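Long-range contact in CrRbcX-IIa (Chlamydomonas reinhardtii, PDB 5BS1), which probably acts as a homodimeric chaperone in the assembly of Rubisco: residues Q50-L59 against W71-L82. Sequence-based numbering, arbitrary orientation.
Sequences QAYLDLMDFL and WMAAVMRKNHAL
Phe-58 of helix 46-59 sits as a knob among Trp-71, Ala-74, Val-75 and Lys-78 of helix 69-78, joining two helices of the all-helical RbcX fold whose segments here run roughly antiparallel. Val-75 CG2 lies 3.9 Å from the Phe-58 ring centroid, a CH-pi contact over one face, while Lys-78 CB meets the ring edge. The Phe-58 edge points at the face of the Trp-71 five-membered ring, a T-shaped pair with planes at 82°. Beside this knob, Leu-82 of helix 80-96 sets CD2 4.1 Å from Leu-55 CB.

Polar bonds gather on Asp-54 where helix 69-78 gives way to helix 80-96. Asn-79 CG is anti to the backbone N (chi1 -168°), which helps bring ND2 to the anti side of Asp-54 OD2 (2.8 Å); a water bridges OD2 to Lys-78 O. Asp-54 OD1 takes Gln-50 NE2 at 3.0 Å and a salt bridge with Lys-78 NZ at 3.3 Å, weak as a hydrogen bond. Replacing Asp-54 by alanine is likely to leave Lys-78 NZ and Gln-50 NE2 without their carboxylate and the Asn-79 amide less firmly oriented; that amide also N-caps the next helix, its OD1 accepting from Leu-82 N.

At the far end, Trp-71 NE1 donates to Phe-58 O (3.0 Å): the oxygen lies in the indole plane, whereas NE1 stands 56° out of the carbonyl plane.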
ATOM      1  N   GLN A  50      -0.301  13.646  29.225  1.00 14.69           N
ATOM      2  CA  GLN A  50       0.370  14.504  28.269  1.00 14.74           C
ATOM      3  C   GLN A  50       0.632  13.759  26.950  1.00 13.49           C
ATOM      4  O   GLN A  50       0.466  14.337  25.870  1.00 13.22           O
ATOM      5  CB  GLN A  50       1.680  15.050  28.828  1.00 16.16           C
ATOM      6  CG  GLN A  50       2.269  16.147  27.952  1.00 15.88           C
ATOM      7  CD  GLN A  50       1.331  17.336  27.787  1.00 17.07           C
ATOM      8  OE1 GLN A  50       0.908  17.944  28.771  1.00 18.89           O
ATOM      9  NE2 GLN A  50       0.988  17.660  26.559  1.00 17.03           N
ATOM     10  N   ALA A  51       0.956  12.468  27.050  1.00 12.96           N
ATOM     11  CA  ALA A  51       1.163  11.654  25.848  1.00 11.41           C
ATOM     12  C   ALA A  51      -0.143  11.554  25.061  1.00 11.34           C
ATOM     13  O   ALA A  51      -0.134  11.661  23.848  1.00 11.53           O
ATOM     14  CB  ALA A  51       1.680  10.276  26.235  1.00 11.64           C
ATOM     15  N   TYR A  52      -1.262  11.368  25.769  1.00 10.90           N
ATOM     16  CA  TYR A  52      -2.582  11.355  25.133  1.00 10.87           C
ATOM     17  C   TYR A  52      -2.830  12.686  24.434  1.00 11.18           C
ATOM     18  O   TYR A  52      -3.258  12.721  23.285  1.00 11.20           O
ATOM     19  CB  TYR A  52      -3.676  11.082  26.167  1.00 11.47           C
ATOM     20  CG  TYR A  52      -5.061  11.320  25.672  1.00 11.76           C
ATOM     21  CD1 TYR A  52      -5.691  10.422  24.855  1.00 12.00           C
ATOM     22  CD2 TYR A  52      -5.751  12.505  26.007  1.00 12.71           C
ATOM     23  CE1 TYR A  52      -6.977  10.669  24.381  1.00 12.44           C
ATOM     24  CE2 TYR A  52      -7.034  12.747  25.546  1.00 13.27           C
ATOM     25  CZ  TYR A  52      -7.648  11.827  24.747  1.00 13.29           C
ATOM     26  OH  TYR A  52      -8.941  12.048  24.268  1.00 14.61           O
ATOM     27  N   LEU A  53      -2.601  13.798  25.134  1.00 11.21           N
ATOM     28  CA  LEU A  53      -2.878  15.114  24.559  1.00 11.44           C
ATOM     29  C   LEU A  53      -2.045  15.331  23.299  1.00 11.53           C
ATOM     30  O   LEU A  53      -2.562  15.776  22.294  1.00 11.91           O
ATOM     31  CB  LEU A  53      -2.610  16.221  25.565  1.00 11.72           C
ATOM     32  CG  LEU A  53      -3.478  16.284  26.827  1.00 12.21           C
ATOM     33  CD1 LEU A  53      -2.972  17.341  27.791  1.00 13.05           C
ATOM     34  CD2 LEU A  53      -4.929  16.557  26.468  1.00 12.10           C
ATOM     35  N   ASP A  54      -0.773  14.940  23.365  1.00 12.00           N
ATOM     36  CA  ASP A  54       0.144  15.161  22.238  1.00 13.17           C
ATOM     37  C   ASP A  54      -0.220  14.251  21.063  1.00 12.73           C
ATOM     38  O   ASP A  54      -0.193  14.676  19.905  1.00 13.28           O
ATOM     39  CB  ASP A  54       1.588  14.898  22.657  1.00 13.88           C
ATOM     40  CG  ASP A  54       2.143  15.939  23.625  1.00 15.10           C
ATOM     41  OD1 ASP A  54       1.602  17.056  23.698  1.00 17.37           O
ATOM     42  OD2 ASP A  54       3.114  15.654  24.354  1.00 15.98           O
ATOM     43  N   LEU A  55      -0.588  13.009  21.347  1.00 12.12           N
ATOM     44  CA  LEU A  55      -0.930  12.075  20.287  1.00 12.71           C
ATOM     45  C   LEU A  55      -2.182  12.523  19.569  1.00 14.67           C
ATOM     46  O   LEU A  55      -2.229  12.465  18.339  1.00 15.64           O
ATOM     47  CB  LEU A  55      -1.075  10.650  20.805  1.00 12.38           C
ATOM     48  CG  LEU A  55      -1.244   9.563  19.731  1.00 12.21           C
ATOM     49  CD1 LEU A  55      -0.170   9.617  18.629  1.00 12.23           C
ATOM     50  CD2 LEU A  55      -1.259   8.202  20.360  1.00 13.27           C
HETATM   51  N   MSE A  56      -3.150  13.045  20.335  1.00 14.36           N
HETATM   52  CA  MSE A  56      -4.361  13.590  19.711  1.00 17.00           C
HETATM   53  C   MSE A  56      -3.955  14.717  18.746  1.00 18.71           C
HETATM   54  O   MSE A  56      -4.474  14.778  17.638  1.00 23.19           O
HETATM   55  CB  MSE A  56      -5.327  14.090  20.796  1.00 16.66           C
HETATM   56  CG  MSE A  56      -6.042  13.047  21.648  1.00 17.30           C
HETATM   57 SE   MSE A  56      -7.458  12.070  20.727  1.00 21.30          SE
HETATM   58  CE  MSE A  56      -8.818  13.499  20.930  1.00 18.18           C
ATOM     59  N   ASP A  57      -3.053  15.613  19.151  1.00 19.95           N
ATOM     60  CA  ASP A  57      -2.566  16.708  18.280  1.00 21.57           C
ATOM     61  C   ASP A  57      -1.919  16.173  17.012  1.00 23.51           C
ATOM     62  O   ASP A  57      -2.254  16.612  15.913  1.00 23.85           O
ATOM     63  CB  ASP A  57      -1.529  17.579  18.975  1.00 23.10           C
ATOM     64  CG  ASP A  57      -2.126  18.540  19.975  1.00 24.64           C
ATOM     65  OD1 ASP A  57      -3.330  18.813  19.891  1.00 25.55           O
ATOM     66  OD2 ASP A  57      -1.366  19.034  20.835  1.00 26.27           O
ATOM     67  N   PHE A  58      -1.005  15.220  17.169  1.00 22.30           N
ATOM     68  CA  PHE A  58      -0.231  14.734  16.037  1.00 22.69           C
ATOM     69  C   PHE A  58      -1.033  13.893  15.077  1.00 22.93           C
ATOM     70  O   PHE A  58      -0.747  13.903  13.879  1.00 22.85           O
ATOM     71  CB  PHE A  58       1.033  13.990  16.489  1.00 22.44           C
ATOM     72  CG  PHE A  58       2.152  14.909  16.843  1.00 23.48           C
ATOM     73  CD1 PHE A  58       2.821  15.616  15.858  1.00 24.75           C
ATOM     74  CD2 PHE A  58       2.519  15.110  18.162  1.00 24.65           C
ATOM     75  CE1 PHE A  58       3.831  16.494  16.179  1.00 25.61           C
ATOM     76  CE2 PHE A  58       3.536  15.978  18.487  1.00 24.98           C
ATOM     77  CZ  PHE A  58       4.195  16.675  17.493  1.00 24.96           C
ATOM     78  N   LEU A  59      -2.068  13.212  15.559  1.00 23.29           N
ATOM     79  CA  LEU A  59      -2.990  12.551  14.647  1.00 25.41           C
ATOM     80  C   LEU A  59      -3.818  13.518  13.806  1.00 27.39           C
ATOM     81  O   LEU A  59      -4.377  13.132  12.785  1.00 25.40           O
ATOM     82  CB  LEU A  59      -3.885  11.576  15.382  1.00 25.12           C
ATOM     83  CG  LEU A  59      -3.122  10.320  15.776  1.00 25.79           C
ATOM     84  CD1 LEU A  59      -3.988   9.471  16.673  1.00 27.27           C
ATOM     85  CD2 LEU A  59      -2.674   9.533  14.551  1.00 25.59           C
ATOM     86  N   TRP A  71       7.053  12.625  10.374  1.00 15.11           N
ATOM     87  CA  TRP A  71       6.039  12.676  11.437  1.00 14.48           C
ATOM     88  C   TRP A  71       6.627  12.222  12.774  1.00 13.76           C
ATOM     89  O   TRP A  71       6.455  12.867  13.796  1.00 13.44           O
ATOM     90  CB  TRP A  71       4.847  11.836  11.026  1.00 15.68           C
ATOM     91  CG  TRP A  71       3.651  11.895  11.951  1.00 15.73           C
ATOM     92  CD1 TRP A  71       2.628  12.792  11.910  1.00 17.22           C
ATOM     93  CD2 TRP A  71       3.323  10.965  12.981  1.00 15.18           C
ATOM     94  NE1 TRP A  71       1.702  12.524  12.907  1.00 17.13           N
ATOM     95  CE2 TRP A  71       2.103  11.394  13.565  1.00 15.16           C
ATOM     96  CE3 TRP A  71       3.958   9.832  13.498  1.00 14.15           C
ATOM     97  CZ2 TRP A  71       1.500  10.714  14.608  1.00 14.92           C
ATOM     98  CZ3 TRP A  71       3.347   9.150  14.534  1.00 14.22           C
ATOM     99  CH2 TRP A  71       2.138   9.588  15.077  1.00 13.76           C
HETATM  100  N   MSE A  72       7.353  11.111  12.759  1.00 11.81           N
HETATM  101  CA  MSE A  72       7.891  10.561  13.994  1.00 12.43           C
HETATM  102  C   MSE A  72       8.927  11.503  14.597  1.00 11.81           C
HETATM  103  O   MSE A  72       8.990  11.641  15.799  1.00 12.20           O
HETATM  104  CB  MSE A  72       8.495   9.177  13.727  1.00 12.54           C
HETATM  105  CG  MSE A  72       8.877   8.468  15.023  1.00 13.87           C
HETATM  106 SE   MSE A  72       7.314   8.042  16.121  1.00 15.95          SE
HETATM  107  CE  MSE A  72       6.744   6.544  15.011  1.00 13.43           C
ATOM    108  N   ALA A  73       9.747  12.133  13.771  1.00 12.40           N
ATOM    109  CA  ALA A  73      10.744  13.064  14.271  1.00 13.22           C
ATOM    110  C   ALA A  73      10.073  14.258  14.944  1.00 13.23           C
ATOM    111  O   ALA A  73      10.541  14.719  15.966  1.00 14.13           O
ATOM    112  CB  ALA A  73      11.610  13.546  13.125  1.00 14.00           C
ATOM    113  N   ALA A  74       8.963  14.686  14.364  1.00 13.50           N
ATOM    114  CA  ALA A  74       8.147  15.772  14.955  1.00 13.77           C
ATOM    115  C   ALA A  74       7.560  15.366  16.292  1.00 13.50           C
ATOM    116  O   ALA A  74       7.570  16.148  17.249  1.00 13.92           O
ATOM    117  CB  ALA A  74       7.066  16.199  13.995  1.00 14.39           C
ATOM    118  N   VAL A  75       7.034  14.158  16.382  1.00 12.72           N
ATOM    119  CA  VAL A  75       6.546  13.664  17.650  1.00 12.39           C
ATOM    120  C   VAL A  75       7.678  13.633  18.689  1.00 13.09           C
ATOM    121  O   VAL A  75       7.499  14.061  19.823  1.00 13.74           O
ATOM    122  CB  VAL A  75       5.899  12.261  17.541  1.00 12.45           C
ATOM    123  CG1 VAL A  75       5.458  11.758  18.891  1.00 13.19           C
ATOM    124  CG2 VAL A  75       4.711  12.274  16.593  1.00 12.31           C
HETATM  125  N   MSE A  76       8.838  13.117  18.305  1.00 13.21           N
HETATM  126  CA  MSE A  76       9.962  13.000  19.228  1.00 14.77           C
HETATM  127  C   MSE A  76      10.398  14.361  19.739  1.00 16.00           C
HETATM  128  O   MSE A  76      10.761  14.460  20.903  1.00 17.23           O
HETATM  129  CB  MSE A  76      11.124  12.220  18.605  1.00 15.70           C
HETATM  130  CG  MSE A  76      12.211  11.871  19.644  1.00 16.78           C
HETATM  131 SE   MSE A  76      13.481  10.635  18.769  1.00 23.10          SE
HETATM  132  CE  MSE A  76      14.270  11.888  17.483  1.00 21.78           C
ATOM    133  N   ARG A  77      10.348  15.386  18.902  1.00 18.06           N
ATOM    134  CA  ARG A  77      10.706  16.747  19.355  1.00 20.75           C
ATOM    135  C   ARG A  77       9.791  17.247  20.443  1.00 19.60           C
ATOM    136  O   ARG A  77      10.217  17.995  21.316  1.00 21.65           O
ATOM    137  CB  ARG A  77      10.705  17.751  18.214  1.00 24.12           C
ATOM    138  CG  ARG A  77      12.043  17.798  17.512  1.00 27.75           C
ATOM    139  CD  ARG A  77      12.160  18.917  16.521  1.00 30.07           C
ATOM    140  NE  ARG A  77      11.886  18.363  15.205  1.00 33.58           N
ATOM    141  CZ  ARG A  77      10.784  18.482  14.475  1.00 33.21           C
ATOM    142  NH1 ARG A  77      10.768  17.870  13.301  1.00 33.28           N
ATOM    143  NH2 ARG A  77       9.739  19.197  14.866  1.00 36.26           N
ATOM    144  N   LYS A  78       8.534  16.832  20.407  1.00 18.05           N
ATOM    145  CA  LYS A  78       7.541  17.281  21.387  1.00 18.43           C
ATOM    146  C   LYS A  78       7.473  16.392  22.607  1.00 16.36           C
ATOM    147  O   LYS A  78       7.253  16.857  23.723  1.00 17.43           O
ATOM    148  CB  LYS A  78       6.155  17.320  20.721  1.00 20.19           C
ATOM    149  CG  LYS A  78       5.018  17.751  21.630  1.00 25.58           C
ATOM    150  CD  LYS A  78       5.239  19.190  22.083  1.00 29.62           C
ATOM    151  CE  LYS A  78       4.237  19.668  23.114  1.00 33.88           C
ATOM    152  NZ  LYS A  78       2.908  19.897  22.499  1.00 37.08           N
ATOM    153  N   ASN A  79       7.612  15.089  22.404  1.00 14.35           N
ATOM    154  CA  ASN A  79       7.356  14.122  23.442  1.00 12.73           C
ATOM    155  C   ASN A  79       8.149  12.866  23.144  1.00 13.00           C
ATOM    156  O   ASN A  79       7.698  11.960  22.446  1.00 11.90           O
ATOM    157  CB  ASN A  79       5.858  13.794  23.549  1.00 13.73           C
ATOM    158  CG  ASN A  79       5.522  13.024  24.800  1.00 13.58           C
ATOM    159  OD1 ASN A  79       6.289  12.175  25.261  1.00 14.10           O
ATOM    160  ND2 ASN A  79       4.364  13.326  25.383  1.00 15.72           N
ATOM    161  N   HIS A  80       9.357  12.826  23.689  1.00 12.11           N
ATOM    162  CA  HIS A  80      10.277  11.724  23.427  1.00 11.83           C
ATOM    163  C   HIS A  80       9.731  10.382  23.897  1.00 11.28           C
ATOM    164  O   HIS A  80       9.867   9.372  23.197  1.00 10.62           O
ATOM    165  CB  HIS A  80      11.601  12.064  24.122  1.00 12.98           C
ATOM    166  CG  HIS A  80      12.669  11.035  23.980  1.00 13.37           C
ATOM    167  ND1 HIS A  80      12.970  10.131  24.968  1.00 13.87           N
ATOM    168  CD2 HIS A  80      13.537  10.793  22.968  1.00 13.55           C
ATOM    169  CE1 HIS A  80      13.952   9.346  24.553  1.00 13.75           C
ATOM    170  NE2 HIS A  80      14.322   9.741  23.355  1.00 13.85           N
ATOM    171  N   ALA A  81       9.113  10.332  25.071  1.00 10.15           N
ATOM    172  CA  ALA A  81       8.589   9.077  25.603  1.00 10.03           C
ATOM    173  C   ALA A  81       7.504   8.510  24.667  1.00  9.91           C
ATOM    174  O   ALA A  81       7.428   7.310  24.437  1.00 10.04           O
ATOM    175  CB  ALA A  81       8.033   9.275  26.973  1.00 10.25           C
ATOM    176  N   LEU A  82       6.662   9.406  24.178  1.00  9.47           N
ATOM    177  CA  LEU A  82       5.581   8.988  23.251  1.00  9.52           C
ATOM    178  C   LEU A  82       6.207   8.434  21.955  1.00  9.57           C
ATOM    179  O   LEU A  82       5.762   7.398  21.458  1.00  9.37           O
ATOM    180  CB  LEU A  82       4.670  10.149  22.966  1.00  9.57           C
ATOM    181  CG  LEU A  82       3.625  10.001  21.853  1.00  9.36           C
ATOM    182  CD1 LEU A  82       2.686   8.858  22.188  1.00  9.58           C
ATOM    183  CD2 LEU A  82       2.897  11.319  21.625  1.00  8.93           C
TER
HETATM  184  O   HOH W   1       5.012  16.770  25.786  1.00 26.25           O